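Local coordinates for protein L-lactate dehydrogenase (Trichomonas vaginalis, PDB 4UUL) that catalyses the NAD-dependent interconversion of 2-oxo and 2-hydroxy acids, pyruvate with L-lactate and probably also oxaloacetate with L-malate, at residues Cys82-Ala87 and Gln250-Trp255; Asp99-Asn104 and Phe321-Ile326; Glu137-His142 and Glu149-Leu154; Ile181-His186 and Asn275-Lys280. The protein carries 1 engineered substitution. All blocks are in the same frame, centred on the assembly; numbering follows the deposited sequence.

In the fold
Contacts 1 and 2 join a Rossmann-type NAD-binding domain to an alpha/beta C-terminal domain, with centres about 23 Å apart; the other two each lie within one domain. Contact 3 lies within the nucleotide-binding domain, its centre about 12 Å from that of contact 1, and the two meet where His251 NE2 and Ser152 OG are 2.8 Å apart. Contact 4 is internal to the C-terminal domain; its first segment runs on to His186, the predicted proton acceptor, and Asn185 ND2 makes a weak hydrogen bond to Glu323 OE2 of contact 2, at 3.0 Å. The segments of contacts 1 to 3 carry or adjoin NAD-binding residues, among them Leu154 and, by prediction, Asn104.

Contact 1. Residues Cys82-Ala87 and Gln250-Trp255; sequences CAFLVA and QHMKAW
Cys82 and Met252 are the residues whose backbones come nearest, CA to CA 8.4 Å, where strand 82-85 and helix 250-255 run nearly antiparallel at 158°. An axis separation of 10.6 Å leaves room for a layer of side chains, and Met252 supplies most of it. Its CG stands anti to the backbone N (chi1 -171°), but the chain then bends at chi2 (70°) and again at chi3, which carries CE over the Phe84 ring. There CE lies 3.9 Å from the centroid of that ring and close to its normal, a CH-pi contact made over the face, whereas the sulfur sits obliquely. The root of the same side chain meets the far end of the ring, with Met252 CB 3.6 Å from Phe84 CZ. Met252 CE also reaches the strand, lying 3.8 Å from CB of Cys82, a small residue, and 3.5 Å from Ala83 O, while the Ala83 methyl points away from the helix. An unbranched, flexible methionine suits this place because it can lie along the ring and still put its methyl against the strand. Leu126 of the adjacent strand touches both Phe84 and Met252, and Leu20 and Ile24 of helix 15-25 also pack against Phe84. Met252 and Phe84 form a Met-aromatic contact in the buried seam where helix 242-257 of the C-terminal domain packs against the parallel sheet of the Rossmann fold.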
loop_
_atom_site.group_PDB
_atom_site.type_symbol
_atom_site.label_atom_id
_atom_site.label_comp_id
_atom_site.label_asym_id
_atom_site.label_seq_id
_atom_site.Cartn_x
_atom_site.Cartn_y
_atom_site.Cartn_z
ATOM N N CYS B 82 -4.268 9.806 -16.729
ATOM C CA CYS B 82 -3.556 8.531 -16.840
ATOM C C CYS B 82 -4.475 7.352 -16.460
ATOM O O CYS B 82 -5.535 7.560 -15.849
ATOM C CB CYS B 82 -2.213 8.505 -16.091
ATOM S SG CYS B 82 -2.370 8.516 -14.303
ATOM N N ALA B 83 -4.075 6.141 -16.852
ATOM C CA ALA B 83 -4.856 4.979 -16.610
ATOM C C ALA B 83 -3.974 3.807 -16.303
ATOM O O ALA B 83 -2.949 3.558 -16.944
ATOM C CB ALA B 83 -5.689 4.631 -17.859
ATOM N N PHE B 84 -4.413 3.035 -15.307
ATOM C CA PHE B 84 -3.831 1.745 -14.944
ATOM C C PHE B 84 -4.839 0.682 -15.395
ATOM O O PHE B 84 -5.878 0.477 -14.746
ATOM C CB PHE B 84 -3.601 1.676 -13.444
ATOM C CG PHE B 84 -2.556 2.632 -12.943
ATOM C CD1 PHE B 84 -2.872 3.949 -12.620
ATOM C CD2 PHE B 84 -1.248 2.207 -12.784
ATOM C CE1 PHE B 84 -1.918 4.806 -12.153
ATOM C CE2 PHE B 84 -0.287 3.109 -12.287
ATOM C CZ PHE B 84 -0.647 4.395 -11.975
ATOM N N LEU B 85 -4.524 0.033 -16.531
ATOM C CA LEU B 85 -5.444 -0.976 -17.104
ATOM C C LEU B 85 -5.071 -2.318 -16.488
ATOM O O LEU B 85 -4.293 -3.117 -17.051
ATOM C CB LEU B 85 -5.376 -0.987 -18.620
ATOM C CG LEU B 85 -5.804 0.281 -19.300
ATOM C CD1 LEU B 85 -5.838 0.080 -20.781
ATOM C CD2 LEU B 85 -7.096 0.912 -18.818
ATOM N N VAL B 86 -5.639 -2.567 -15.315
ATOM C CA VAL B 86 -5.357 -3.764 -14.528
ATOM C C VAL B 86 -6.259 -4.915 -14.933
ATOM O O VAL B 86 -5.829 -6.064 -15.018
ATOM C CB VAL B 86 -5.593 -3.464 -13.026
ATOM C CG1 VAL B 86 -5.478 -4.698 -12.166
ATOM C CG2 VAL B 86 -4.583 -2.389 -12.602
ATOM N N ALA B 87 -7.529 -4.612 -15.202
ATOM C CA ALA B 87 -8.520 -5.638 -15.519
ATOM C C ALA B 87 -8.152 -6.335 -16.820
ATOM O O ALA B 87 -7.780 -5.698 -17.792
ATOM C CB ALA B 87 -9.948 -5.018 -15.644
ATOM N N GLN B 250 5.793 2.771 -9.863
ATOM C CA GLN B 250 7.156 3.114 -10.244
ATOM C C GLN B 250 7.246 3.484 -11.746
ATOM O O GLN B 250 7.811 4.507 -12.141
ATOM C CB GLN B 250 8.058 1.924 -9.946
ATOM C CG GLN B 250 9.515 2.136 -10.303
ATOM C CD GLN B 250 10.395 1.058 -9.747
ATOM O OE1 GLN B 250 9.930 -0.048 -9.388
ATOM N NE2 GLN B 250 11.676 1.342 -9.667
ATOM N N HIS B 251 6.616 2.681 -12.588
ATOM C CA HIS B 251 6.593 2.946 -14.018
ATOM C C HIS B 251 5.850 4.228 -14.309
ATOM O O HIS B 251 6.351 5.099 -15.031
ATOM C CB HIS B 251 5.913 1.752 -14.716
ATOM C CG HIS B 251 5.748 1.870 -16.201
ATOM N ND1 HIS B 251 6.130 0.885 -17.083
ATOM C CD2 HIS B 251 5.114 2.815 -16.959
ATOM C CE1 HIS B 251 5.791 1.225 -18.299
ATOM N NE2 HIS B 251 5.154 2.384 -18.261
ATOM N N MET B 252 4.636 4.374 -13.774
ATOM C CA MET B 252 3.856 5.570 -14.068
ATOM C C MET B 252 4.552 6.842 -13.563
ATOM O O MET B 252 4.543 7.856 -14.259
ATOM C CB MET B 252 2.449 5.456 -13.518
ATOM C CG MET B 252 1.529 6.599 -13.992
ATOM S SD MET B 252 1.111 6.533 -15.740
ATOM C CE MET B 252 -0.235 5.321 -15.685
ATOM N N LYS B 253 5.131 6.808 -12.369
ATOM C CA LYS B 253 5.793 7.984 -11.849
ATOM C C LYS B 253 6.978 8.390 -12.726
ATOM O O LYS B 253 7.189 9.582 -13.000
ATOM C CB LYS B 253 6.221 7.706 -10.399
ATOM C CG LYS B 253 6.674 8.957 -9.652
ATOM C CD LYS B 253 7.071 8.628 -8.241
ATOM C CE LYS B 253 7.424 9.870 -7.465
ATOM N NZ LYS B 253 7.541 9.521 -6.020
ATOM N N ALA B 254 7.740 7.400 -13.185
ATOM C CA ALA B 254 8.834 7.669 -14.113
ATOM C C ALA B 254 8.295 8.257 -15.436
ATOM O O ALA B 254 8.867 9.206 -15.968
ATOM C CB ALA B 254 9.589 6.415 -14.411
ATOM N N TRP B 255 7.222 7.686 -15.953
ATOM C CA TRP B 255 6.611 8.147 -17.199
ATOM C C TRP B 255 6.123 9.579 -17.095
ATOM O O TRP B 255 6.197 10.362 -18.049
ATOM C CB TRP B 255 5.468 7.206 -17.586
ATOM C CG TRP B 255 4.993 7.302 -18.980
ATOM C CD1 TRP B 255 5.523 8.021 -20.011
ATOM C CD2 TRP B 255 3.868 6.589 -19.513
ATOM N NE1 TRP B 255 4.769 7.801 -21.151
ATOM C CE2 TRP B 255 3.785 6.903 -20.881
ATOM C CE3 TRP B 255 2.938 5.704 -18.958
ATOM C CZ2 TRP B 255 2.810 6.352 -21.702
ATOM C CZ3 TRP B 255 1.956 5.157 -19.767
ATOM C CH2 TRP B 255 1.906 5.483 -21.139
#

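Contact 2. Residues Asp99-Asn104 and Phe321-Ile326; sequences DLISSN and FHEKEI
Ile101 lies against Glu323 and Ile326 in a helix-helix packing that joins helix 97-118 of the NAD-binding domain to the long C-terminal helix 307-337. Ile101 meets Glu323 with its longer branch, CD1 resting 3.6 Å from CG of that glutamate and crossing its chain at about a right angle. The other branch, CG2, is anti to the backbone N and faces the second helix, lying 3.9 Å from Ile326 CG2. Two beta-branched isoleucines fill the crossing well, since each offers a methyl group close to its own backbone. Ser102 is small enough to sit beside them, its OG 3.7 Å from Ile326 CG2, while its polar need is met by Ala98 O. The segment axes approach to 9.4 Å and cross at -54°.

Farther out, Glu323 turns hydrocarbon to Ile101 and its buried carboxylate to polar partners: OE1 bonds Thr134 and OE2 forms a salt bridge with Arg97, which together fix the group's rotation. One turn on from Leu100, Asn104, predicted to bind NAD, is steadied by its own helix. Its ND2 donates to Leu100 O at 2.9 Å with an N-H...O angle of 167°, and its backbone N reaches the same oxygen from the opposite face of the carbonyl plane.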
loop_
_atom_site.group_PDB
_atom_site.type_symbol
_atom_site.label_atom_id
_atom_site.label_comp_id
_atom_site.label_asym_id
_atom_site.label_seq_id
_atom_site.Cartn_x
_atom_site.Cartn_y
_atom_site.Cartn_z
ATOM N N ASP B 99 -6.169 -18.660 -26.925
ATOM C CA ASP B 99 -7.534 -18.307 -26.517
ATOM C C ASP B 99 -7.531 -17.164 -25.466
ATOM O O ASP B 99 -8.432 -16.335 -25.486
ATOM C CB ASP B 99 -8.244 -19.526 -25.963
ATOM C CG ASP B 99 -8.300 -20.649 -26.947
ATOM O OD1 ASP B 99 -8.978 -20.483 -28.010
ATOM O OD2 ASP B 99 -7.650 -21.695 -26.650
ATOM N N LEU B 100 -6.491 -17.109 -24.648
ATOM C CA LEU B 100 -6.329 -16.013 -23.716
ATOM C C LEU B 100 -6.142 -14.696 -24.490
ATOM O O LEU B 100 -6.737 -13.658 -24.147
ATOM C CB LEU B 100 -5.111 -16.251 -22.842
ATOM C CG LEU B 100 -4.800 -15.095 -21.858
ATOM C CD1 LEU B 100 -5.872 -15.000 -20.755
ATOM C CD2 LEU B 100 -3.448 -15.303 -21.279
ATOM N N ILE B 101 -5.300 -14.719 -25.520
ATOM C CA ILE B 101 -5.098 -13.554 -26.349
ATOM C C ILE B 101 -6.414 -13.185 -27.004
ATOM O O ILE B 101 -6.787 -12.010 -27.022
ATOM C CB ILE B 101 -4.012 -13.817 -27.388
ATOM C CG1 ILE B 101 -2.648 -13.989 -26.726
ATOM C CG2 ILE B 101 -4.009 -12.749 -28.435
ATOM C CD1 ILE B 101 -1.680 -14.762 -27.606
ATOM N N SER B 102 -7.114 -14.178 -27.551
ATOM C CA SER B 102 -8.365 -13.921 -28.258
ATOM C C SER B 102 -9.439 -13.304 -27.374
ATOM O O SER B 102 -10.046 -12.315 -27.735
ATOM C CB SER B 102 -8.919 -15.211 -28.820
ATOM O OG SER B 102 -8.075 -15.668 -29.839
ATOM N N SER B 103 -9.622 -13.835 -26.174
ATOM C CA SER B 103 -10.697 -13.329 -25.347
ATOM C C SER B 103 -10.390 -11.874 -24.958
ATOM O O SER B 103 -11.269 -11.004 -24.864
ATOM C CB SER B 103 -10.883 -14.234 -24.124
ATOM O OG SER B 103 -9.737 -14.121 -23.273
ATOM N N ASN B 104 -9.133 -11.593 -24.681
ATOM C CA ASN B 104 -8.758 -10.243 -24.272
ATOM C C ASN B 104 -8.817 -9.227 -25.411
ATOM O O ASN B 104 -8.913 -8.034 -25.176
ATOM C CB ASN B 104 -7.416 -10.247 -23.557
ATOM C CG ASN B 104 -7.580 -10.679 -22.132
ATOM O OD1 ASN B 104 -7.990 -9.884 -21.300
ATOM N ND2 ASN B 104 -7.337 -11.927 -21.850
ATOM N N PHE B 321 4.700 -10.656 -32.876
ATOM C CA PHE B 321 3.962 -10.480 -34.112
ATOM C C PHE B 321 2.908 -11.586 -34.244
ATOM O O PHE B 321 1.808 -11.373 -34.767
ATOM C CB PHE B 321 4.915 -10.421 -35.337
ATOM C CG PHE B 321 5.467 -9.037 -35.534
ATOM C CD1 PHE B 321 4.740 -8.060 -36.205
ATOM C CD2 PHE B 321 6.680 -8.685 -34.964
ATOM C CE1 PHE B 321 5.198 -6.760 -36.352
ATOM C CE2 PHE B 321 7.147 -7.376 -35.053
ATOM C CZ PHE B 321 6.428 -6.431 -35.768
ATOM N N HIS B 322 3.252 -12.786 -33.825
ATOM C CA HIS B 322 2.294 -13.895 -33.839
ATOM C C HIS B 322 1.101 -13.638 -32.906
ATOM O O HIS B 322 -0.043 -13.875 -33.287
ATOM C CB HIS B 322 3.003 -15.177 -33.481
ATOM C CG HIS B 322 2.121 -16.352 -33.582
ATOM N ND1 HIS B 322 1.426 -16.656 -34.730
ATOM C CD2 HIS B 322 1.768 -17.280 -32.669
ATOM C CE1 HIS B 322 0.679 -17.717 -34.517
ATOM N NE2 HIS B 322 0.885 -18.132 -33.285
ATOM N N GLU B 323 1.346 -13.160 -31.700
ATOM C CA GLU B 323 0.244 -12.874 -30.806
ATOM C C GLU B 323 -0.696 -11.814 -31.393
ATOM O O GLU B 323 -1.921 -11.884 -31.282
ATOM C CB GLU B 323 0.686 -12.394 -29.432
ATOM C CG GLU B 323 1.458 -13.411 -28.609
ATOM C CD GLU B 323 1.543 -13.011 -27.141
ATOM O OE1 GLU B 323 1.042 -11.921 -26.751
ATOM O OE2 GLU B 323 2.080 -13.786 -26.357
ATOM N N LYS B 324 -0.091 -10.805 -32.014
ATOM C CA LYS B 324 -0.852 -9.759 -32.667
ATOM C C LYS B 324 -1.754 -10.358 -33.742
ATOM O O LYS B 324 -2.911 -9.992 -33.857
ATOM C CB LYS B 324 0.105 -8.699 -33.247
ATOM C CG LYS B 324 -0.593 -7.589 -33.985
ATOM C CD LYS B 324 0.397 -6.610 -34.565
ATOM C CE LYS B 324 -0.232 -5.519 -35.368
ATOM N NZ LYS B 324 0.777 -4.656 -36.049
ATOM N N GLU B 325 -1.180 -11.218 -34.577
ATOM C CA GLU B 325 -1.951 -11.887 -35.589
ATOM C C GLU B 325 -3.132 -12.675 -35.000
ATOM O O GLU B 325 -4.237 -12.669 -35.533
ATOM C CB GLU B 325 -1.031 -12.826 -36.374
ATOM C CG GLU B 325 -1.702 -13.606 -37.518
ATOM C CD GLU B 325 -0.675 -14.575 -38.140
ATOM O OE1 GLU B 325 0.478 -14.147 -38.390
ATOM O OE2 GLU B 325 -0.995 -15.760 -38.291
ATOM N N ILE B 326 -2.897 -13.372 -33.897
ATOM C CA ILE B 326 -3.970 -14.144 -33.276
ATOM C C ILE B 326 -5.102 -13.211 -32.846
ATOM O O ILE B 326 -6.271 -13.477 -33.069
ATOM C CB ILE B 326 -3.442 -14.930 -32.025
ATOM C CG1 ILE B 326 -2.496 -16.060 -32.457
ATOM C CG2 ILE B 326 -4.620 -15.462 -31.178
ATOM C CD1 ILE B 326 -1.739 -16.678 -31.316
#

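Contact 3. Residues Glu137-His142 and Glu149-Leu154; sequences EIAMLH and ENFSSL
Met140 and Phe151 tie helix 132-141 to strand 151-153, the helix and second strand of a beta-alpha-beta unit that begins with strand 124-127. The Phe151 side chain leaves the strand toward the helix, and its ring is laid flat beneath the helical backbone at Met140. Met140 CB sits over one face, 3.8 Å from the ring centroid and only 15° off the normal, which makes a CH-pi contact. Next along the chain, Met140 CG comes 3.7 Å from Phe151 CD2. With CG anti to the backbone N (chi1 177°) and the next bond also extended, the chain runs past the ring and bends only at its end; its sulfur lies obliquely, 5.2 Å from the same centroid. Ala139 CB approaches CE1 of Phe151 at 4.1 Å; a methyl is enough here because the ring itself reaches across to the helix. Cys136 of the same helix and Leu146 of the connecting loop also touch the ring, adding further apolar contacts.

Beyond the helix end, His142 turns back on the last turn. Its ND1 donates to Ile138 O at 2.9 Å, and its backbone N reaches that oxygen from the opposite face of the carbonyl plane. The chain runs on to Leu154, which contacts NADH in complexes of this protein. Helix-on-sheet packing through an aromatic side chain here closes the last beta-alpha-beta crossover of the Rossmann domain.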
loop_
_atom_site.group_PDB
_atom_site.type_symbol
_atom_site.label_atom_id
_atom_site.label_comp_id
_atom_site.label_asym_id
_atom_site.label_seq_id
_atom_site.Cartn_x
_atom_site.Cartn_y
_atom_site.Cartn_z
ATOM N N GLU B 137 -1.061 -3.281 -27.589
ATOM C CA GLU B 137 -1.115 -3.089 -29.044
ATOM C C GLU B 137 -2.556 -2.961 -29.524
ATOM O O GLU B 137 -2.873 -2.109 -30.346
ATOM C CB GLU B 137 -0.405 -4.241 -29.720
ATOM C CG GLU B 137 -0.384 -4.197 -31.237
ATOM C CD GLU B 137 0.375 -3.074 -31.868
ATOM O OE1 GLU B 137 1.363 -2.592 -31.284
ATOM O OE2 GLU B 137 0.024 -2.713 -33.046
ATOM N N ILE B 138 -3.425 -3.880 -29.089
ATOM C CA ILE B 138 -4.817 -3.864 -29.526
ATOM C C ILE B 138 -5.491 -2.567 -29.079
ATOM O O ILE B 138 -6.262 -1.980 -29.861
ATOM C CB ILE B 138 -5.536 -5.152 -29.048
ATOM C CG1 ILE B 138 -4.951 -6.408 -29.743
ATOM C CG2 ILE B 138 -7.021 -5.064 -29.258
ATOM C CD1 ILE B 138 -5.091 -6.441 -31.269
ATOM N N ALA B 139 -5.316 -2.179 -27.816
ATOM C CA ALA B 139 -5.965 -0.938 -27.379
ATOM C C ALA B 139 -5.501 0.231 -28.217
ATOM O O ALA B 139 -6.335 1.030 -28.699
ATOM C CB ALA B 139 -5.685 -0.679 -25.933
ATOM N N MET B 140 -4.198 0.300 -28.470
ATOM C CA MET B 140 -3.652 1.393 -29.261
ATOM C C MET B 140 -4.216 1.395 -30.684
ATOM O O MET B 140 -4.581 2.457 -31.200
ATOM C CB MET B 140 -2.135 1.275 -29.255
ATOM C CG MET B 140 -1.439 2.316 -30.110
ATOM S SD MET B 140 0.356 2.150 -30.166
ATOM C CE MET B 140 0.584 0.508 -30.758
ATOM N N LEU B 141 -4.268 0.233 -31.325
ATOM C CA LEU B 141 -4.809 0.170 -32.699
ATOM C C LEU B 141 -6.238 0.626 -32.804
ATOM O O LEU B 141 -6.670 1.079 -33.839
ATOM C CB LEU B 141 -4.719 -1.270 -33.236
ATOM C CG LEU B 141 -3.290 -1.750 -33.578
ATOM C CD1 LEU B 141 -3.350 -3.213 -33.936
ATOM C CD2 LEU B 141 -2.620 -0.921 -34.707
ATOM N N HIS B 142 -6.980 0.492 -31.706
ATOM C CA HIS B 142 -8.389 0.836 -31.680
ATOM C C HIS B 142 -8.689 2.145 -30.957
ATOM O O HIS B 142 -9.822 2.408 -30.607
ATOM C CB HIS B 142 -9.185 -0.327 -31.112
ATOM C CG HIS B 142 -9.146 -1.523 -32.009
ATOM N ND1 HIS B 142 -8.215 -2.528 -31.886
ATOM C CD2 HIS B 142 -9.935 -1.864 -33.063
ATOM C CE1 HIS B 142 -8.408 -3.429 -32.833
ATOM N NE2 HIS B 142 -9.443 -3.056 -33.560
ATOM N N GLU B 149 2.593 7.312 -28.319
ATOM C CA GLU B 149 3.127 7.905 -27.111
ATOM C C GLU B 149 2.172 7.815 -25.912
ATOM O O GLU B 149 2.573 8.024 -24.774
ATOM C CB GLU B 149 3.475 9.368 -27.422
ATOM C CG GLU B 149 4.664 9.569 -28.386
ATOM C CD GLU B 149 4.447 9.049 -29.832
ATOM O OE1 GLU B 149 3.343 9.231 -30.423
ATOM O OE2 GLU B 149 5.419 8.440 -30.350
ATOM N N ASN B 150 0.900 7.536 -26.172
ATOM C CA ASN B 150 -0.064 7.404 -25.100
ATOM C C ASN B 150 -0.074 6.039 -24.396
ATOM O O ASN B 150 -0.802 5.892 -23.417
ATOM C CB ASN B 150 -1.487 7.680 -25.601
ATOM C CG ASN B 150 -1.698 9.114 -26.110
ATOM O OD1 ASN B 150 -1.709 9.348 -27.309
ATOM N ND2 ASN B 150 -1.861 10.056 -25.200
ATOM N N PHE B 151 0.709 5.078 -24.887
ATOM C CA PHE B 151 0.581 3.681 -24.433
ATOM C C PHE B 151 1.887 3.063 -24.024
ATOM O O PHE B 151 2.904 3.215 -24.692
ATOM C CB PHE B 151 0.017 2.812 -25.579
ATOM C CG PHE B 151 -1.414 3.145 -25.917
ATOM C CD1 PHE B 151 -2.459 2.544 -25.246
ATOM C CD2 PHE B 151 -1.712 4.085 -26.879
ATOM C CE1 PHE B 151 -3.772 2.881 -25.518
ATOM C CE2 PHE B 151 -3.051 4.446 -27.170
ATOM C CZ PHE B 151 -4.070 3.829 -26.489
ATOM N N SER B 152 1.833 2.260 -22.966
ATOM C CA SER B 152 2.952 1.411 -22.597
ATOM C C SER B 152 2.428 0.219 -21.793
ATOM O O SER B 152 1.285 0.250 -21.355
ATOM C CB SER B 152 4.036 2.190 -21.851
ATOM O OG SER B 152 3.583 2.649 -20.613
ATOM N N SER B 153 3.292 -0.768 -21.603
ATOM C CA SER B 153 2.963 -1.941 -20.835
ATOM C C SER B 153 4.022 -2.206 -19.782
ATOM O O SER B 153 5.151 -1.724 -19.852
ATOM C CB SER B 153 2.766 -3.167 -21.719
ATOM O OG SER B 153 3.950 -3.599 -22.379
ATOM N N LEU B 154 3.615 -2.888 -18.706
ATOM C CA LEU B 154 4.420 -3.041 -17.515
ATOM C C LEU B 154 5.363 -4.240 -17.557
ATOM O O LEU B 154 4.902 -5.366 -17.428
ATOM C CB LEU B 154 3.486 -3.176 -16.290
ATOM C CG LEU B 154 4.194 -3.170 -14.954
ATOM C CD1 LEU B 154 4.882 -1.852 -14.696
ATOM C CD2 LEU B 154 3.251 -3.460 -13.834
#

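Contact 4. Residues Ile181-His186 and Asn275-Lys280; sequences IVWGNH and NPYGIK
Trp183 and Tyr277 both carry CG anti to the carbonyl carbon and beside the backbone N (chi1 -54° and -61°), which throws the two rings toward each other across CA atoms 10.5 Å apart. The result is a T-shaped (edge-to-face) stack between the end of strand 177-183 and the loop that joins strands 265-270 and 284-291 in the C-terminal domain. The six-membered ring of Trp183 drives its edge at the face of Tyr277, with centroids 4.9 Å apart and planes at 84°. CH2 stands over the centre of the tyrosine ring, and CZ3 comes 3.6 Å from Tyr277 CD2. The opposite face of the tyrosine is covered by Pro276 CG, so the ring is held between a proline and an indole edge. A face of the indole carries Ile181 CG2.

Large aromatic residues suit this gap because they span it while keeping their polar atoms satisfied: Trp183 NE1 bonds Asp193, and Tyr277 OH bonds the carbonyl oxygen of Val300. Gly184 follows with a positive phi, and a side chain there would be jammed against Trp183 O, which calls for glycine.

Asn275 ties the loop to itself, forming an Asx turn by accepting the N-H of Tyr277 on OD1 (3.0 Å to N). The same OD1 accepts the N-H of Ile279 on an in-plane lone pair (3.3 Å to N), while Asn275 ND2 donates to Ile279 O at 2.9 Å.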
loop_
_atom_site.group_PDB
_atom_site.type_symbol
_atom_site.label_atom_id
_atom_site.label_comp_id
_atom_site.label_asym_id
_atom_site.label_seq_id
_atom_site.Cartn_x
_atom_site.Cartn_y
_atom_site.Cartn_z
ATOM N N ILE B 181 18.166 -5.847 -17.822
ATOM C CA ILE B 181 17.089 -5.424 -18.700
ATOM C C ILE B 181 16.169 -6.603 -18.977
ATOM O O ILE B 181 16.641 -7.725 -19.172
ATOM C CB ILE B 181 17.650 -4.946 -20.057
ATOM C CG1 ILE B 181 18.731 -3.882 -19.855
ATOM C CG2 ILE B 181 16.514 -4.475 -20.974
ATOM C CD1 ILE B 181 19.541 -3.660 -21.106
ATOM N N VAL B 182 14.865 -6.327 -19.041
ATOM C CA VAL B 182 13.903 -7.319 -19.492
ATOM C C VAL B 182 13.398 -6.851 -20.856
ATOM O O VAL B 182 12.889 -5.740 -20.974
ATOM C CB VAL B 182 12.736 -7.436 -18.483
ATOM C CG1 VAL B 182 11.690 -8.209 -19.084
ATOM C CG2 VAL B 182 13.266 -8.035 -17.204
ATOM N N TRP B 183 13.637 -7.656 -21.893
ATOM C CA TRP B 183 13.285 -7.250 -23.247
ATOM C C TRP B 183 12.104 -8.081 -23.787
ATOM O O TRP B 183 11.978 -9.269 -23.462
ATOM C CB TRP B 183 14.436 -7.494 -24.240
ATOM C CG TRP B 183 15.789 -6.938 -23.982
ATOM C CD1 TRP B 183 16.733 -7.428 -23.129
ATOM C CD2 TRP B 183 16.411 -5.863 -24.692
ATOM N NE1 TRP B 183 17.905 -6.720 -23.262
ATOM C CE2 TRP B 183 17.736 -5.754 -24.223
ATOM C CE3 TRP B 183 15.967 -4.972 -25.682
ATOM C CZ2 TRP B 183 18.623 -4.813 -24.724
ATOM C CZ3 TRP B 183 16.877 -4.070 -26.217
ATOM C CH2 TRP B 183 18.171 -3.992 -25.722
ATOM N N GLY B 184 11.340 -7.476 -24.683
ATOM C CA GLY B 184 10.425 -8.238 -25.506
ATOM C C GLY B 184 9.067 -8.414 -24.892
ATOM O O GLY B 184 8.464 -7.475 -24.348
ATOM N N ASN B 185 8.569 -9.631 -25.011
ATOM C CA ASN B 185 7.232 -10.023 -24.530
ATOM C C ASN B 185 7.307 -10.481 -23.087
ATOM O O ASN B 185 8.303 -10.870 -22.605
ATOM C CB ASN B 185 6.705 -11.173 -25.391
ATOM C CG ASN B 185 5.202 -11.335 -25.333
ATOM O OD1 ASN B 185 4.508 -10.529 -24.658
ATOM N ND2 ASN B 185 4.682 -12.392 -25.976
ATOM N N HIS B 186 6.161 -10.568 -22.457
ATOM C CA HIS B 186 5.938 -11.549 -21.305
ATOM C C HIS B 186 5.780 -12.942 -21.793
ATOM O O HIS B 186 5.781 -13.189 -23.007
ATOM C CB HIS B 186 4.748 -11.160 -20.506
ATOM C CG HIS B 186 5.137 -10.117 -19.504
ATOM N ND1 HIS B 186 4.662 -8.831 -19.535
ATOM C CD2 HIS B 186 6.025 -10.154 -18.476
ATOM C CE1 HIS B 186 5.156 -8.151 -18.515
ATOM N NE2 HIS B 186 6.060 -8.903 -17.919
ATOM N N ASN B 275 14.740 2.523 -33.640
ATOM C CA ASN B 275 15.402 1.911 -32.491
ATOM C C ASN B 275 16.723 1.255 -32.840
ATOM O O ASN B 275 16.905 0.748 -33.942
ATOM C CB ASN B 275 14.471 0.943 -31.742
ATOM C CG ASN B 275 14.321 -0.396 -32.444
ATOM O OD1 ASN B 275 15.132 -1.312 -32.288
ATOM N ND2 ASN B 275 13.285 -0.515 -33.215
ATOM N N PRO B 276 17.672 1.245 -31.897
ATOM C CA PRO B 276 18.991 0.765 -32.334
ATOM C C PRO B 276 19.197 -0.730 -32.113
ATOM O O PRO B 276 20.338 -1.197 -32.265
ATOM C CB PRO B 276 19.956 1.589 -31.489
ATOM C CG PRO B 276 19.192 1.800 -30.218
ATOM C CD PRO B 276 17.741 1.973 -30.628
ATOM N N TYR B 277 18.124 -1.482 -31.819
ATOM C CA TYR B 277 18.287 -2.902 -31.453
ATOM C C TYR B 277 17.690 -3.880 -32.462
ATOM O O TYR B 277 17.574 -5.077 -32.202
ATOM C CB TYR B 277 17.774 -3.130 -30.040
ATOM C CG TYR B 277 18.560 -2.293 -29.051
ATOM C CD1 TYR B 277 19.938 -2.451 -28.901
ATOM C CD2 TYR B 277 17.930 -1.333 -28.279
ATOM C CE1 TYR B 277 20.677 -1.624 -28.062
ATOM C CE2 TYR B 277 18.648 -0.536 -27.397
ATOM C CZ TYR B 277 20.019 -0.694 -27.273
ATOM O OH TYR B 277 20.789 0.097 -26.437
ATOM N N GLY B 278 17.332 -3.369 -33.645
ATOM C CA GLY B 278 16.920 -4.243 -34.721
ATOM C C GLY B 278 15.532 -4.838 -34.547
ATOM O O GLY B 278 15.262 -5.942 -35.057
ATOM N N ILE B 279 14.647 -4.120 -33.865
ATOM C CA ILE B 279 13.288 -4.615 -33.668
ATOM C C ILE B 279 12.358 -3.906 -34.661
ATOM O O ILE B 279 12.419 -2.703 -34.848
ATOM C CB ILE B 279 12.813 -4.332 -32.224
ATOM C CG1 ILE B 279 13.861 -4.795 -31.217
ATOM C CG2 ILE B 279 11.471 -5.005 -31.976
ATOM C CD1 ILE B 279 14.284 -6.214 -31.312
ATOM N N LYS B 280 11.513 -4.688 -35.287
ATOM C CA LYS B 280 10.579 -4.176 -36.286
ATOM C C LYS B 280 9.403 -3.420 -35.653
ATOM O O LYS B 280 8.817 -3.896 -34.671
ATOM C CB LYS B 280 10.048 -5.344 -37.073
ATOM C CG LYS B 280 9.223 -4.929 -38.260
ATOM C CD LYS B 280 8.595 -6.101 -38.988
ATOM C CE LYS B 280 7.929 -5.661 -40.275
ATOM N NZ LYS B 280 8.913 -5.351 -41.326
#